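PDB 4WRP: uncharacterized protein from Legionella pneumophila subsp. pneumophila, which is of unknown function but is regarded as an effector protein, represented here by its largely helical C-terminal domain. Local coordinates for residues Ala7-Leu12 and His66-His71. Numbering follows the deposited sequence. Where two conformers were deposited one is given.
Sequences AAYHEL and HWNRHH
Two buried imidazoles, those of His10 and His71, are joined directly by a hydrogen bond between His10 ND1 and His71 NE2, 3.0 Å long and close to straight. Each nitrogen lies near the plane of the other ring, as suits the in-plane lone pair and N-H of an imidazole, while the rings themselves meet only rim to rim. Histidine suits both places because its second nitrogen can bond as well: His10 NE2 pairs with the backbone O of Asp98, and His71 ND1 with the Tyr48 hydroxyl.

Of residues 7-12, Tyr9 is the most covered by residues 66-71. With CG anti to the backbone N (chi1 176°), its ring reaches past Trp67 to Asn68 and His71. Tyrosine offers a ring edge, whose CE1 lies 3.4 Å from His71 CG in an edge-to-face pair, and a hydroxyl able to bond twice. Asn68 supplies an amide donor: its ND2 gives Tyr9 OH a nearly straight bond (3.0 Å, 170°), the Tyr9 oxygen lying almost in the amide plane. Tyr9 CB packs on Trp67 CB at 3.6 Å, and the indole NE1 bonds to Pro3 O.

Tyr48 of helix 34-49 links the Tyr9 hydroxyl to His71. The Asp98 carbonyl can only accept, so His10 NE2 must carry a hydrogen; if both histidines are neutral, His71 NE2 donates to His10 ND1, and His71 ND1 accepts from Tyr48 OH.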
# COMPACT_ATOMS: atom_id res chain seq x y z
N ALA A 7 7.06 -5.98 4.08
CA ALA A 7 5.91 -6.87 3.77
C ALA A 7 5.03 -7.08 4.99
O ALA A 7 3.83 -7.12 4.89
CB ALA A 7 6.40 -8.21 3.19
N ALA A 8 5.63 -7.20 6.17
CA ALA A 8 4.85 -7.36 7.41
C ALA A 8 4.06 -6.09 7.72
O ALA A 8 2.89 -6.19 8.15
CB ALA A 8 5.74 -7.72 8.58
N TYR A 9 4.65 -4.91 7.49
CA TYR A 9 3.86 -3.67 7.62
C TYR A 9 2.65 -3.68 6.64
O TYR A 9 1.54 -3.30 6.99
CB TYR A 9 4.72 -2.42 7.41
CG TYR A 9 3.88 -1.17 7.45
CD1 TYR A 9 3.23 -0.72 6.31
CD2 TYR A 9 3.73 -0.43 8.62
CE1 TYR A 9 2.43 0.41 6.34
CE2 TYR A 9 2.93 0.72 8.66
CZ TYR A 9 2.29 1.13 7.51
OH TYR A 9 1.50 2.24 7.50
N HIS A 10 2.90 -4.12 5.41
CA HIS A 10 1.86 -4.17 4.41
C HIS A 10 0.76 -5.14 4.76
O HIS A 10 -0.37 -4.85 4.51
CB HIS A 10 2.44 -4.42 3.00
CG HIS A 10 1.42 -4.42 1.93
ND1 HIS A 10 0.69 -3.29 1.60
CD2 HIS A 10 0.94 -5.42 1.14
CE1 HIS A 10 -0.18 -3.60 0.66
NE2 HIS A 10 -0.04 -4.88 0.36
N GLU A 11 1.08 -6.27 5.37
CA GLU A 11 0.02 -7.18 5.81
C GLU A 11 -0.90 -6.51 6.87
O GLU A 11 -2.12 -6.60 6.79
CB GLU A 11 0.61 -8.46 6.38
CG GLU A 11 -0.49 -9.40 6.76
CD GLU A 11 -1.59 -9.44 5.69
OE1 GLU A 11 -2.78 -9.20 6.05
OE2 GLU A 11 -1.26 -9.65 4.48
N LEU A 12 -0.31 -5.81 7.83
CA LEU A 12 -1.11 -5.06 8.82
C LEU A 12 -1.96 -4.03 8.10
O LEU A 12 -3.15 -3.87 8.39
CB LEU A 12 -0.24 -4.32 9.84
CG LEU A 12 0.60 -5.07 10.84
CD1 LEU A 12 1.11 -4.02 11.83
CD2 LEU A 12 -0.18 -6.21 11.55
N HIS A 66 8.18 2.46 11.36
CA HIS A 66 9.27 2.87 10.48
C HIS A 66 8.88 2.79 9.00
O HIS A 66 9.21 3.65 8.20
CB HIS A 66 10.43 1.96 10.71
CG HIS A 66 11.59 2.24 9.84
ND1 HIS A 66 12.33 3.40 9.94
CD2 HIS A 66 12.15 1.51 8.85
CE1 HIS A 66 13.30 3.36 9.06
NE2 HIS A 66 13.22 2.23 8.39
N TRP A 67 8.15 1.74 8.65
CA TRP A 67 7.80 1.45 7.28
C TRP A 67 6.75 2.36 6.70
O TRP A 67 6.54 2.34 5.50
CB TRP A 67 7.29 0.03 7.18
CG TRP A 67 8.19 -0.90 7.87
CD1 TRP A 67 7.96 -1.54 9.06
CD2 TRP A 67 9.48 -1.26 7.45
NE1 TRP A 67 9.04 -2.31 9.38
CE2 TRP A 67 9.98 -2.17 8.40
CE3 TRP A 67 10.26 -0.94 6.33
CZ2 TRP A 67 11.24 -2.73 8.28
CZ3 TRP A 67 11.48 -1.48 6.21
CH2 TRP A 67 11.98 -2.37 7.18
N ASN A 68 6.07 3.12 7.54
CA ASN A 68 4.97 3.95 7.11
C ASN A 68 5.38 4.94 6.03
O ASN A 68 4.67 5.12 5.07
CB ASN A 68 4.35 4.69 8.28
CG ASN A 68 3.28 5.66 7.84
OD1 ASN A 68 3.51 6.86 7.76
ND2 ASN A 68 2.10 5.16 7.59
N ARG A 69 6.52 5.56 6.21
CA ARG A 69 6.93 6.59 5.30
C ARG A 69 7.02 6.08 3.86
O ARG A 69 6.45 6.68 2.95
CB ARG A 69 8.25 7.20 5.73
CG ARG A 69 8.58 8.39 4.85
CD ARG A 69 9.87 8.99 5.34
NE ARG A 69 10.66 9.57 4.26
CZ ARG A 69 11.13 10.81 4.24
NH1 ARG A 69 11.87 11.22 3.21
NH2 ARG A 69 10.90 11.63 5.26
N HIS A 70 7.70 4.96 3.65
CA HIS A 70 7.84 4.48 2.32
C HIS A 70 6.50 3.89 1.83
O HIS A 70 6.18 3.99 0.66
CB HIS A 70 8.88 3.39 2.24
CG HIS A 70 9.07 2.86 0.86
ND1 HIS A 70 9.69 3.59 -0.13
CD2 HIS A 70 8.71 1.69 0.30
CE1 HIS A 70 9.73 2.88 -1.24
NE2 HIS A 70 9.12 1.73 -1.01
N HIS A 71 5.73 3.31 2.74
CA HIS A 71 4.46 2.71 2.33
C HIS A 71 3.48 3.78 1.84
O HIS A 71 2.86 3.62 0.80
CB HIS A 71 3.88 1.93 3.45
CG HIS A 71 2.74 1.06 3.04
ND1 HIS A 71 1.45 1.51 3.04
CD2 HIS A 71 2.69 -0.23 2.64
CE1 HIS A 71 0.64 0.55 2.63
NE2 HIS A 71 1.37 -0.52 2.39